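Lysine cyclodeaminase (PDB 5YU3) catalyses the NAD-dependent cyclisation of L-lysine to L-pipecolic acid with loss of ammonia, and also recognises L-ornithine, whose corresponding product is proline. Local coordinates at residues V151-A156 with H229-G234; A125-S130 with S158-L163; T209-A212 with P217-P220; R131-P136 with F252-H257. All coordinates share one frame; numbering follows the deposited sequence.

Contact 1: V151-A156 with H229-G234; sequences VTQLHA and HINAVG. With NA (sodium ion), chain E; NAD (nicotinamide-adenine-dinucleotide), chain F.
Where helix 148-160 lies over the parallel sheet of the Rossmann-type, NAD-binding domain, Gln153 sets its amide against Val233, the residue that directly follows strand 229-232. OE1 of Gln153 approaches CG2 of Val233 to 3.6 Å, and NE2 of Gln153 stands 3.8 Å from the same methyl, which therefore meets the amide as a whole. Glutamine and valine meet head-on, one from the helix and one from the strand end. Gln153 gets there by folding about its CB-CG bond (chi2 -67°) rather than extending. Its OE1 has stronger partners than a methyl group: Ser126 OG and Ser206 OG both hydrogen-bond to it, which fixes the amide in this buried place. Along the same strand, Asn231 turns its CB toward the helix, and His229 NE2 donates to Asn231 OD1 over 2.9 Å from above the carbonyl plane, while Asn231 ND2 is bonded to Ser130 OG.

The C-terminal end of a parallel strand is the classical place for a dinucleotide site, and strand 229-232 follows that rule. Val233 forks between protein and cofactor: CG2 faces Gln153, whereas CG1 lies 3.7 Å from N7N of NAD. The backbone oxygen of Val233 receives a nearly straight bond from that nicotinamide amide, N7N to O being 3.0 Å with an angle of 169° at the hydrogen. The carbonyl groups on either side of Val233 serve a metal instead: Ala232 O binds the sodium ion at 2.8 Å and Gly234 O at 3.0 Å, with Asp300 OD1 and Ser301 O as further ligands.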
loop_
_atom_site.group_PDB
_atom_site.type_symbol
_atom_site.label_atom_id
_atom_site.label_comp_id
_atom_site.label_asym_id
_atom_site.label_seq_id
_atom_site.Cartn_x
_atom_site.Cartn_y
_atom_site.Cartn_z
ATOM N N VAL A 151 7.373 24.733 7.751
ATOM C CA VAL A 151 7.082 24.964 9.167
ATOM C C VAL A 151 7.910 24.030 10.039
ATOM O O VAL A 151 8.575 24.469 10.983
ATOM C CB VAL A 151 5.572 24.817 9.441
ATOM C CG1 VAL A 151 5.269 24.936 10.954
ATOM C CG2 VAL A 151 4.784 25.849 8.626
ATOM N N THR A 152 7.912 22.725 9.726
ATOM C CA THR A 152 8.657 21.808 10.579
ATOM C C THR A 152 10.145 21.780 10.254
ATOM O O THR A 152 10.933 21.380 11.115
ATOM C CB THR A 152 8.085 20.389 10.506
ATOM O OG1 THR A 152 7.897 20.016 9.139
ATOM C CG2 THR A 152 6.733 20.314 11.254
ATOM N N GLN A 153 10.548 22.195 9.043
ATOM C CA GLN A 153 11.970 22.408 8.786
ATOM C C GLN A 153 12.521 23.464 9.733
ATOM O O GLN A 153 13.525 23.239 10.418
ATOM C CB GLN A 153 12.204 22.828 7.327
ATOM C CG GLN A 153 11.892 21.745 6.280
ATOM C CD GLN A 153 12.843 20.572 6.365
ATOM O OE1 GLN A 153 14.066 20.742 6.301
ATOM N NE2 GLN A 153 12.289 19.365 6.531
ATOM N N LEU A 154 11.863 24.625 9.786
ATOM C CA LEU A 154 12.297 25.684 10.695
ATOM C C LEU A 154 12.233 25.217 12.147
ATOM O O LEU A 154 13.181 25.413 12.914
ATOM C CB LEU A 154 11.442 26.935 10.488
ATOM C CG LEU A 154 11.602 27.980 11.603
ATOM C CD1 LEU A 154 13.051 28.433 11.702
ATOM C CD2 LEU A 154 10.710 29.159 11.353
ATOM N N HIS A 155 11.149 24.541 12.529
ATOM C CA HIS A 155 11.003 24.142 13.923
ATOM C C HIS A 155 12.098 23.161 14.331
ATOM O O HIS A 155 12.811 23.388 15.315
ATOM C CB HIS A 155 9.614 23.543 14.159
ATOM C CG HIS A 155 9.401 23.095 15.570
ATOM N ND1 HIS A 155 8.625 22.005 15.904
ATOM C CD2 HIS A 155 9.876 23.596 16.736
ATOM C CE1 HIS A 155 8.627 21.859 17.218
ATOM N NE2 HIS A 155 9.380 22.809 17.747
ATOM N N ALA A 156 12.262 22.070 13.570
ATOM C CA ALA A 156 13.280 21.076 13.917
ATOM C C ALA A 156 14.680 21.686 13.937
ATOM O O ALA A 156 15.467 21.429 14.853
ATOM C CB ALA A 156 13.233 19.904 12.933
ATOM N N HIS A 229 25.168 24.274 4.305
ATOM C CA HIS A 229 24.499 22.982 4.231
ATOM C C HIS A 229 23.079 23.163 3.713
ATOM O O HIS A 229 22.344 24.030 4.199
ATOM C CB HIS A 229 24.445 22.284 5.590
ATOM C CG HIS A 229 23.637 21.032 5.547
ATOM N ND1 HIS A 229 24.026 19.934 4.811
ATOM C CD2 HIS A 229 22.434 20.720 6.090
ATOM C CE1 HIS A 229 23.108 18.986 4.921
ATOM N NE2 HIS A 229 22.136 19.436 5.697
ATOM N N ILE A 230 22.682 22.327 2.754
ATOM C CA ILE A 230 21.342 22.377 2.179
ATOM C C ILE A 230 20.628 21.070 2.489
ATOM O O ILE A 230 21.162 19.993 2.204
ATOM C CB ILE A 230 21.366 22.596 0.657
ATOM C CG1 ILE A 230 22.188 23.834 0.288
ATOM C CG2 ILE A 230 19.919 22.696 0.120
ATOM C CD1 ILE A 230 22.322 24.035 -1.227
ATOM N N ASN A 231 19.419 21.166 3.052
ATOM C CA ASN A 231 18.498 20.032 3.092
ATOM C C ASN A 231 17.590 20.152 1.876
ATOM O O ASN A 231 16.753 21.059 1.806
ATOM C CB ASN A 231 17.684 20.009 4.390
ATOM C CG ASN A 231 18.552 20.061 5.623
ATOM O OD1 ASN A 231 19.271 19.112 5.939
ATOM N ND2 ASN A 231 18.491 21.185 6.338
ATOM N N ALA A 232 17.786 19.270 0.896
ATOM C CA ALA A 232 16.973 19.261 -0.318
ATOM C C ALA A 232 15.797 18.323 -0.065
ATOM O O ALA A 232 15.939 17.099 -0.101
ATOM C CB ALA A 232 17.813 18.832 -1.517
ATOM N N VAL A 233 14.631 18.895 0.238
ATOM C CA VAL A 233 13.545 18.109 0.825
ATOM C C VAL A 233 12.475 17.831 -0.219
ATOM O O VAL A 233 11.813 16.785 -0.176
ATOM C CB VAL A 233 12.951 18.832 2.051
ATOM C CG1 VAL A 233 11.711 18.097 2.578
ATOM C CG2 VAL A 233 14.006 18.950 3.139
ATOM N N GLY A 234 12.291 18.767 -1.156
ATOM C CA GLY A 234 11.305 18.600 -2.209
ATOM C C GLY A 234 11.521 17.298 -2.957
ATOM O O GLY A 234 12.661 16.940 -3.251
HETATM NA NA NA E . 15.218 15.670 -2.447
HETATM P PA NAD F . 3.074 22.753 0.208
HETATM O O1A NAD F . 2.158 22.796 -0.975
HETATM O O2A NAD F . 2.519 22.965 1.602
HETATM O O5B NAD F . 4.197 23.889 0.013
HETATM C C5B NAD F . 4.986 23.918 -1.183
HETATM C C4B NAD F . 5.315 25.380 -1.445
HETATM O O4B NAD F . 6.248 25.466 -2.524
HETATM C C3B NAD F . 4.080 26.170 -1.888
HETATM O O3B NAD F . 3.834 27.260 -0.973
HETATM C C2B NAD F . 4.448 26.679 -3.272
HETATM O O2B NAD F . 3.957 27.985 -3.559
HETATM C C1B NAD F . 5.959 26.681 -3.206
HETATM N N9A NAD F . 6.678 26.675 -4.497
HETATM C C8A NAD F . 6.343 26.047 -5.648
HETATM N N7A NAD F . 7.295 26.277 -6.608
HETATM C C5A NAD F . 8.247 27.059 -6.047
HETATM C C6A NAD F . 9.515 27.684 -6.468
HETATM N N6A NAD F . 9.994 27.509 -7.722
HETATM N N1A NAD F . 10.193 28.409 -5.550
HETATM C C2A NAD F . 9.758 28.607 -4.292
HETATM N N3A NAD F . 8.605 28.084 -3.842
HETATM C C4A NAD F . 7.833 27.316 -4.659
HETATM O O3 NAD F . 3.849 21.325 0.154
HETATM P PN NAD F . 4.798 20.692 1.275
HETATM O O1N NAD F . 5.558 21.810 1.951
HETATM O O2N NAD F . 3.969 19.729 2.098
HETATM O O5D NAD F . 5.804 19.789 0.395
HETATM C C5D NAD F . 6.848 20.406 -0.361
HETATM C C4D NAD F . 7.694 19.313 -1.014
HETATM O O4D NAD F . 8.235 18.451 -0.013
HETATM C C3D NAD F . 6.868 18.423 -1.927
HETATM O O3D NAD F . 7.676 18.056 -3.067
HETATM C C2D NAD F . 6.641 17.184 -1.090
HETATM O O2D NAD F . 6.320 16.025 -1.872
HETATM C C1D NAD F . 7.981 17.096 -0.390
HETATM N N1N NAD F . 8.012 16.245 0.792
HETATM C C2N NAD F . 9.151 15.593 1.060
HETATM C C3N NAD F . 9.256 14.761 2.166
HETATM C C7N NAD F . 10.554 14.071 2.428
HETATM O O7N NAD F . 10.613 13.170 3.240
HETATM N N7N NAD F . 11.648 14.506 1.779
HETATM C C4N NAD F . 8.172 14.628 3.039
HETATM C C5N NAD F . 7.013 15.344 2.748
HETATM C C6N NAD F . 6.953 16.161 1.617
#

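Contact 2: A125-S130 with S158-L163; sequences ASAVAS and SLVLPL
Val160 straddles the methyl of Ala127 with both branches, CG2 standing 3.9 Å and CG1 4.1 Å from Ala127 CB. The CB of Val160 points at the opposing helix, while that of Ala127 runs along the interface, so the forked valine meets the small methyl from its flank. With chi1 at -60°, CG2 sits between the backbone N and the carbonyl carbon of Val160, and this methyl also comes within 4.0 Å of the carbonyl oxygen of Ala127. The backbones are close here, the CA atoms of the pair lying 6.5 Å apart, a short spacing consistent with the small side chain of alanine.

Helix packing on one face of a Rossmann-type sheet is the setting: helix 115-133 precedes strand 140-144, and helix 148-160 follows it. Helix 20-39 closes over the pair, its Ile28 touching Ala127 and its Met24 touching Leu159.

One turn further along helix 115-133, Ser130 offers its CB to CD1 of Leu161 at a looser 4.4 Å. Its hydroxyl is turned back on its own helix. Ser130 OG donates to Ser126 O across 2.8 Å, and Ser130 N reaches the same oxygen from the opposite face of the carbonyl plane, so two bonds grip a single acceptor. Beyond Leu161 the chain folds into an inverse gamma turn centred on Pro162, closed by a weak bond from Leu163 N to Leu161 O.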
loop_
_atom_site.group_PDB
_atom_site.type_symbol
_atom_site.label_atom_id
_atom_site.label_comp_id
_atom_site.label_asym_id
_atom_site.label_seq_id
_atom_site.Cartn_x
_atom_site.Cartn_y
_atom_site.Cartn_z
ATOM N N ALA A 125 14.388 14.567 10.149
ATOM C CA ALA A 125 15.466 14.018 9.329
ATOM C C ALA A 125 16.440 15.115 8.916
ATOM O O ALA A 125 17.663 14.919 8.967
ATOM C CB ALA A 125 14.891 13.311 8.101
ATOM N N SER A 126 15.911 16.280 8.516
ATOM C CA SER A 126 16.775 17.423 8.223
ATOM C C SER A 126 17.595 17.825 9.443
ATOM O O SER A 126 18.767 18.203 9.316
ATOM C CB SER A 126 15.946 18.607 7.722
ATOM O OG SER A 126 15.440 18.377 6.418
ATOM N N ALA A 127 16.997 17.752 10.639
ATOM C CA ALA A 127 17.731 18.094 11.856
ATOM C C ALA A 127 18.864 17.109 12.117
ATOM O O ALA A 127 19.960 17.514 12.519
ATOM C CB ALA A 127 16.782 18.136 13.060
ATOM N N VAL A 128 18.619 15.809 11.899
ATOM C CA VAL A 128 19.686 14.819 12.047
ATOM C C VAL A 128 20.829 15.116 11.083
ATOM O O VAL A 128 22.011 15.093 11.462
ATOM C CB VAL A 128 19.136 13.396 11.830
ATOM C CG1 VAL A 128 20.273 12.370 11.813
ATOM C CG2 VAL A 128 18.137 13.056 12.921
ATOM N N ALA A 129 20.497 15.372 9.818
ATOM C CA ALA A 129 21.538 15.627 8.821
ATOM C C ALA A 129 22.271 16.928 9.100
ATOM O O ALA A 129 23.487 17.016 8.891
ATOM C CB ALA A 129 20.940 15.682 7.416
ATOM N N SER A 130 21.540 17.958 9.537
ATOM C CA SER A 130 22.155 19.268 9.725
ATOM C C SER A 130 23.024 19.306 10.972
ATOM O O SER A 130 24.012 20.048 11.017
ATOM C CB SER A 130 21.082 20.351 9.787
ATOM O OG SER A 130 20.327 20.411 8.591
ATOM N N SER A 158 15.592 24.724 14.431
ATOM C CA SER A 158 15.743 25.636 15.563
ATOM C C SER A 158 16.009 24.898 16.871
ATOM O O SER A 158 16.515 25.514 17.815
ATOM C CB SER A 158 14.507 26.537 15.702
ATOM O OG SER A 158 13.430 25.852 16.349
ATOM N N LEU A 159 15.701 23.593 16.954
ATOM C CA LEU A 159 16.002 22.849 18.169
ATOM C C LEU A 159 17.416 22.303 18.196
ATOM O O LEU A 159 17.890 21.914 19.269
ATOM C CB LEU A 159 15.028 21.671 18.360
ATOM C CG LEU A 159 13.542 22.030 18.360
ATOM C CD1 LEU A 159 12.718 20.763 18.450
ATOM C CD2 LEU A 159 13.186 22.976 19.506
ATOM N N VAL A 160 18.095 22.227 17.050
ATOM C CA VAL A 160 19.429 21.640 17.008
ATOM C C VAL A 160 20.509 22.641 16.624
ATOM O O VAL A 160 21.703 22.317 16.761
ATOM C CB VAL A 160 19.474 20.418 16.064
ATOM C CG1 VAL A 160 18.488 19.336 16.558
ATOM C CG2 VAL A 160 19.133 20.828 14.656
ATOM N N LEU A 161 20.142 23.829 16.148
ATOM C CA LEU A 161 21.086 24.878 15.797
ATOM C C LEU A 161 20.668 26.200 16.425
ATOM O O LEU A 161 19.473 26.460 16.605
ATOM C CB LEU A 161 21.185 25.059 14.273
ATOM C CG LEU A 161 21.689 23.865 13.464
ATOM C CD1 LEU A 161 21.440 24.108 11.978
ATOM C CD2 LEU A 161 23.168 23.581 13.783
ATOM N N PRO A 162 21.633 27.069 16.746
ATOM C CA PRO A 162 21.322 28.349 17.407
ATOM C C PRO A 162 20.818 29.413 16.438
ATOM O O PRO A 162 21.381 30.510 16.316
ATOM C CB PRO A 162 22.663 28.713 18.050
ATOM C CG PRO A 162 23.690 28.056 17.006
ATOM C CD PRO A 162 23.128 26.948 16.584
ATOM N N LEU A 163 19.725 29.094 15.748
ATOM C CA LEU A 163 19.205 29.957 14.699
ATOM C C LEU A 163 18.653 31.244 15.287
ATOM O O LEU A 163 17.892 31.222 16.260
ATOM C CB LEU A 163 18.110 29.244 13.907
ATOM C CG LEU A 163 18.516 27.989 13.134
ATOM C CD1 LEU A 163 17.335 27.489 12.322
ATOM C CD2 LEU A 163 19.708 28.258 12.218
#

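Contact 3: T209-A212 with P217-P220; sequences TSVA and PVLP. With NAD (nicotinamide-adenine-dinucleotide), chain F.
OG1 of Thr209, which touches CG1 of Val218 at 3.7 Å, is held from two further quarters. Val211 N donates to this oxygen over 3.2 Å with an angle of 158° at the hydrogen, closing an ST turn, and Glu242 OE2 shares a hydrogen bond with it. The hydroxyl can serve the turn because chi1 of 75° places it between the backbone N and the carbonyl carbon, leaving CG2 to face the cofactor. Thr209 and Val218 meet end to end, whereas Val211 lies slantwise across Val218, Val211 CB being 3.9 Å from Val218 CG1.

Both segments belong to the loop between strands 204-207 and 229-232, and together they line the adenosine end of the NAD site. The adenine ring rests with one face on three branched side chains: Thr209 CB is 3.6 Å from C4A of NAD, Val211 CB comes near N7A, and Val218 CG1 is 3.6 Å from N6A. The adenine ribose is held by a backbone group, Ser210 N donating to O4B of NAD over 3.1 Å. Lys240 NZ hydrogen-bonds to the carbonyl oxygens of Thr209 and Val211, which holds both ends of the turn.

In this division of labour the side chains meet the base through van der Waals contact and the main chain supplies the polar bond to the sugar, so these two segments probably recognise adenine more by shape than by hydrogen bonding to its edge.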
loop_
_atom_site.group_PDB
_atom_site.type_symbol
_atom_site.label_atom_id
_atom_site.label_comp_id
_atom_site.label_asym_id
_atom_site.label_seq_id
_atom_site.Cartn_x
_atom_site.Cartn_y
_atom_site.Cartn_z
ATOM N N THR A 209 9.644 22.740 -1.950
ATOM C CA THR A 209 8.719 23.398 -2.854
ATOM C C THR A 209 7.871 22.373 -3.587
ATOM O O THR A 209 8.242 21.202 -3.709
ATOM C CB THR A 209 9.460 24.226 -3.917
ATOM O OG1 THR A 209 10.010 23.323 -4.890
ATOM C CG2 THR A 209 10.583 25.031 -3.281
ATOM N N SER A 210 6.750 22.847 -4.127
ATOM C CA SER A 210 5.948 22.076 -5.072
ATOM C C SER A 210 6.275 22.461 -6.514
ATOM O O SER A 210 5.387 22.509 -7.371
ATOM C CB SER A 210 4.461 22.263 -4.782
ATOM O OG SER A 210 4.149 23.646 -4.685
ATOM N N VAL A 211 7.550 22.752 -6.794
ATOM C CA VAL A 211 7.959 23.104 -8.154
ATOM C C VAL A 211 7.652 21.937 -9.082
ATOM O O VAL A 211 7.781 20.763 -8.707
ATOM C CB VAL A 211 9.451 23.481 -8.203
ATOM C CG1 VAL A 211 10.340 22.280 -7.932
ATOM C CG2 VAL A 211 9.813 24.120 -9.560
ATOM N N ALA A 212 7.228 22.256 -10.299
ATOM C CA ALA A 212 6.846 21.233 -11.257
ATOM C C ALA A 212 8.077 20.557 -11.867
ATOM O O ALA A 212 9.205 21.053 -11.785
ATOM C CB ALA A 212 5.977 21.833 -12.364
ATOM N N PRO A 217 16.062 25.184 -11.385
ATOM C CA PRO A 217 16.333 25.080 -9.855
ATOM C C PRO A 217 15.462 26.164 -9.142
ATOM O O PRO A 217 15.043 27.175 -9.771
ATOM C CB PRO A 217 17.589 25.285 -9.733
ATOM C CG PRO A 217 17.969 26.292 -10.931
ATOM C CD PRO A 217 17.250 25.919 -11.954
ATOM N N VAL A 218 15.175 25.930 -7.856
ATOM C CA VAL A 218 14.478 26.925 -7.044
ATOM C C VAL A 218 15.452 27.808 -6.292
ATOM O O VAL A 218 15.042 28.832 -5.726
ATOM C CB VAL A 218 13.521 26.259 -6.033
ATOM C CG1 VAL A 218 12.584 25.285 -6.747
ATOM C CG2 VAL A 218 14.312 25.555 -4.922
ATOM N N LEU A 219 16.721 27.412 -6.222
ATOM C CA LEU A 219 17.816 28.180 -5.686
ATOM C C LEU A 219 18.794 28.415 -6.826
ATOM O O LEU A 219 19.132 27.461 -7.541
ATOM C CB LEU A 219 18.507 27.413 -4.542
ATOM C CG LEU A 219 19.604 28.097 -3.722
ATOM C CD1 LEU A 219 18.999 29.107 -2.740
ATOM C CD2 LEU A 219 20.415 27.041 -2.975
ATOM N N PRO A 220 19.232 29.648 -7.065
ATOM C CA PRO A 220 20.079 29.921 -8.231
ATOM C C PRO A 220 21.519 29.489 -8.022
ATOM O O PRO A 220 22.035 29.460 -6.902
ATOM C CB PRO A 220 19.973 31.438 -8.391
ATOM C CG PRO A 220 19.594 31.907 -6.900
ATOM C CD PRO A 220 18.906 30.939 -6.354
HETATM P PA NAD F . 3.074 22.753 0.208
HETATM O O1A NAD F . 2.158 22.796 -0.975
HETATM O O2A NAD F . 2.519 22.965 1.602
HETATM O O5B NAD F . 4.197 23.889 0.013
HETATM C C5B NAD F . 4.986 23.918 -1.183
HETATM C C4B NAD F . 5.315 25.380 -1.445
HETATM O O4B NAD F . 6.248 25.466 -2.524
HETATM C C3B NAD F . 4.080 26.170 -1.888
HETATM O O3B NAD F . 3.834 27.260 -0.973
HETATM C C2B NAD F . 4.448 26.679 -3.272
HETATM O O2B NAD F . 3.957 27.985 -3.559
HETATM C C1B NAD F . 5.959 26.681 -3.206
HETATM N N9A NAD F . 6.678 26.675 -4.497
HETATM C C8A NAD F . 6.343 26.047 -5.648
HETATM N N7A NAD F . 7.295 26.277 -6.608
HETATM C C5A NAD F . 8.247 27.059 -6.047
HETATM C C6A NAD F . 9.515 27.684 -6.468
HETATM N N6A NAD F . 9.994 27.509 -7.722
HETATM N N1A NAD F . 10.193 28.409 -5.550
HETATM C C2A NAD F . 9.758 28.607 -4.292
HETATM N N3A NAD F . 8.605 28.084 -3.842
HETATM C C4A NAD F . 7.833 27.316 -4.659
HETATM O O3 NAD F . 3.849 21.325 0.154
HETATM P PN NAD F . 4.798 20.692 1.275
HETATM O O1N NAD F . 5.558 21.810 1.951
HETATM O O2N NAD F . 3.969 19.729 2.098
HETATM O O5D NAD F . 5.804 19.789 0.395
HETATM C C5D NAD F . 6.848 20.406 -0.361
HETATM C C4D NAD F . 7.694 19.313 -1.014
HETATM O O4D NAD F . 8.235 18.451 -0.013
HETATM C C3D NAD F . 6.868 18.423 -1.927
HETATM O O3D NAD F . 7.676 18.056 -3.067
HETATM C C2D NAD F . 6.641 17.184 -1.090
HETATM O O2D NAD F . 6.320 16.025 -1.872
HETATM C C1D NAD F . 7.981 17.096 -0.390
HETATM N N1N NAD F . 8.012 16.245 0.792
HETATM C C2N NAD F . 9.151 15.593 1.060
HETATM C C3N NAD F . 9.256 14.761 2.166
HETATM C C7N NAD F . 10.554 14.071 2.428
HETATM O O7N NAD F . 10.613 13.170 3.240
HETATM N N7N NAD F . 11.648 14.506 1.779
HETATM C C4N NAD F . 8.172 14.628 3.039
HETATM C C5N NAD F . 7.013 15.344 2.748
HETATM C C6N NAD F . 6.953 16.161 1.617
#

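Contact 4: R131-P136 with F252-H257; sequences RLLARP and FVTADH
Leu133 leans its CG away from its own carbonyl carbon (chi1 -67°) and carries both methyls forward to Phe252 and Thr254, while Phe252 swings its ring opposite the backbone N (chi1 173°) to meet one of them. The two elements so joined are the last turn of helix 115-133 and strand 252-255, an outermost strand of the parallel sheet in the Rossmann-type domain. As expected of a strand, residues two apart face the same way: Phe252 and Thr254 turn their CB atoms to the helix, and Val253 between them turns its own away.

A single leucine thus reaches two alternate residues of one strand. CD2 of Leu133 comes at the ring obliquely, 4.0 Å from Phe252 CE2 and 4.1 Å from Phe252 CD2, and the leucine side chain runs roughly perpendicular to that of Phe252. The other branch is nearer, with CD1 of Leu133 only 3.6 Å from CG2 of Thr254. Leu279 and Leu282 of helix 279-284 also pack on Thr254. Just past the strand, Asp256 bonds Thr302 and Gly303 of the proline pocket. Thr254 itself divides its branches, giving the methyl CG2 to Leu133 while OG1 hydrogen-bonds to the carbonyl oxygen of Pro277.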
loop_
_atom_site.group_PDB
_atom_site.type_symbol
_atom_site.label_atom_id
_atom_site.label_comp_id
_atom_site.label_asym_id
_atom_site.label_seq_id
_atom_site.Cartn_x
_atom_site.Cartn_y
_atom_site.Cartn_z
ATOM N N ARG A 131 22.683 18.522 11.996
ATOM C CA ARG A 131 23.585 18.398 13.130
ATOM C C ARG A 131 24.941 17.869 12.682
ATOM O O ARG A 131 25.985 18.302 13.187
ATOM C CB ARG A 131 22.959 17.487 14.188
ATOM C CG ARG A 131 23.388 17.783 15.601
ATOM C CD ARG A 131 22.344 17.241 16.560
ATOM N NE ARG A 131 21.921 15.915 16.125
ATOM C CZ ARG A 131 21.095 15.129 16.807
ATOM N NH1 ARG A 131 20.587 15.546 17.970
ATOM N NH2 ARG A 131 20.777 13.930 16.322
ATOM N N LEU A 132 24.945 16.944 11.719
ATOM C CA LEU A 132 26.193 16.365 11.232
ATOM C C LEU A 132 26.944 17.292 10.280
ATOM O O LEU A 132 28.182 17.264 10.252
ATOM C CB LEU A 132 25.921 15.036 10.518
ATOM C CG LEU A 132 25.668 13.799 11.395
ATOM C CD1 LEU A 132 24.803 12.795 10.650
ATOM C CD2 LEU A 132 26.977 13.161 11.827
ATOM N N LEU A 133 26.232 18.096 9.479
ATOM C CA LEU A 133 26.837 18.731 8.310
ATOM C C LEU A 133 26.715 20.246 8.259
ATOM O O LEU A 133 27.340 20.866 7.385
ATOM C CB LEU A 133 26.228 18.146 7.022
ATOM C CG LEU A 133 26.563 16.672 6.770
ATOM C CD1 LEU A 133 25.757 16.101 5.609
ATOM C CD2 LEU A 133 28.055 16.511 6.511
ATOM N N ALA A 134 25.918 20.866 9.118
ATOM C CA ALA A 134 25.916 22.319 9.199
ATOM C C ALA A 134 26.847 22.771 10.316
ATOM O O ALA A 134 27.106 22.034 11.274
ATOM C CB ALA A 134 24.503 22.859 9.454
ATOM N N ARG A 135 27.345 23.991 10.189
ATOM C CA ARG A 135 28.184 24.563 11.229
ATOM C C ARG A 135 27.401 24.616 12.540
ATOM O O ARG A 135 26.245 25.055 12.546
ATOM C CB ARG A 135 28.636 25.964 10.826
ATOM C CG ARG A 135 29.986 26.009 10.114
ATOM C CD ARG A 135 30.487 27.451 10.035
ATOM N NE ARG A 135 30.996 27.934 11.322
ATOM C CZ ARG A 135 32.226 27.710 11.785
ATOM N NH1 ARG A 135 33.096 27.015 11.066
ATOM N NH2 ARG A 135 32.590 28.190 12.967
ATOM N N PRO A 136 27.973 24.157 13.653
ATOM C CA PRO A 136 27.218 24.158 14.914
ATOM C C PRO A 136 26.852 25.539 15.410
ATOM O O PRO A 136 25.977 25.652 16.275
ATOM C CB PRO A 136 28.156 23.438 15.887
ATOM C CG PRO A 136 29.576 23.530 15.148
ATOM C CD PRO A 136 29.321 23.525 13.865
ATOM N N PHE A 252 29.324 17.919 -1.145
ATOM C CA PHE A 252 29.284 16.603 -0.520
ATOM C C PHE A 252 27.820 16.212 -0.355
ATOM O O PHE A 252 27.088 16.888 0.374
ATOM C CB PHE A 252 29.995 16.651 0.834
ATOM C CG PHE A 252 29.879 15.376 1.651
ATOM C CD1 PHE A 252 30.699 14.288 1.381
ATOM C CD2 PHE A 252 28.984 15.288 2.706
ATOM C CE1 PHE A 252 30.611 13.129 2.133
ATOM C CE2 PHE A 252 28.886 14.119 3.472
ATOM C CZ PHE A 252 29.705 13.045 3.185
ATOM N N VAL A 253 27.385 15.146 -1.029
ATOM C CA VAL A 253 25.965 14.795 -1.116
ATOM C C VAL A 253 25.713 13.484 -0.380
ATOM O O VAL A 253 26.230 12.432 -0.776
ATOM C CB VAL A 253 25.505 14.688 -2.574
ATOM C CG1 VAL A 253 24.039 14.323 -2.628
ATOM C CG2 VAL A 253 25.766 15.991 -3.311
ATOM N N THR A 254 24.908 13.538 0.683
ATOM C CA THR A 254 24.463 12.337 1.386
ATOM C C THR A 254 22.963 12.175 1.167
ATOM O O THR A 254 22.200 13.131 1.337
ATOM C CB THR A 254 24.786 12.396 2.885
ATOM O OG1 THR A 254 24.349 11.182 3.520
ATOM C CG2 THR A 254 24.116 13.594 3.572
ATOM N N ALA A 255 22.545 10.984 0.748
ATOM C CA ALA A 255 21.132 10.699 0.534
ATOM C C ALA A 255 20.577 9.911 1.710
ATOM O O ALA A 255 21.296 9.145 2.354
ATOM C CB ALA A 255 20.918 9.897 -0.752
ATOM N N ASP A 256 19.281 10.095 1.986
ATOM C CA ASP A 256 18.671 9.253 3.009
ATOM C C ASP A 256 18.531 7.819 2.519
ATOM O O ASP A 256 18.669 6.873 3.303
ATOM C CB ASP A 256 17.319 9.829 3.479
ATOM C CG ASP A 256 16.280 10.029 2.366
ATOM O OD1 ASP A 256 16.509 9.787 1.147
ATOM O OD2 ASP A 256 15.170 10.487 2.741
ATOM N N HIS A 257 18.340 7.646 1.226
ATOM C CA HIS A 257 18.030 6.342 0.638
ATOM C C HIS A 257 18.623 6.400 -0.757
ATOM O O HIS A 257 18.013 6.969 -1.671
ATOM C CB HIS A 257 16.522 6.105 0.608
ATOM C CG HIS A 257 16.116 4.706 0.264
ATOM N ND1 HIS A 257 16.480 4.087 -0.914
ATOM C CD2 HIS A 257 15.343 3.815 0.934
ATOM C CE1 HIS A 257 15.958 2.872 -0.949
ATOM N NE2 HIS A 257 15.265 2.681 0.161
#

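How the contacts relate
All four contacts are largely buried, yet their depth differs: contact 1 lies about 9 Å and contact 3 about 17 Å from the chain centre, measured centre to centre. Contacts 1 and 2 share helix 148-160, contacts 2 and 4 share helix 115-133, and contacts 1 and 4 reach the same parallel sheet. Contacts 1 and 2 are joined by buried hydrogen bonds between side chains, whereas contacts 2 and 4 meet by packing of Leu161 and Pro162 on residues 134-136. Chemistry follows place: contacts 1 and 3 touch opposite ends of NAD and mix polar with apolar groups, while across contacts 2 and 4 apolar packing dominates, with an aromatic ring joining in contact 4.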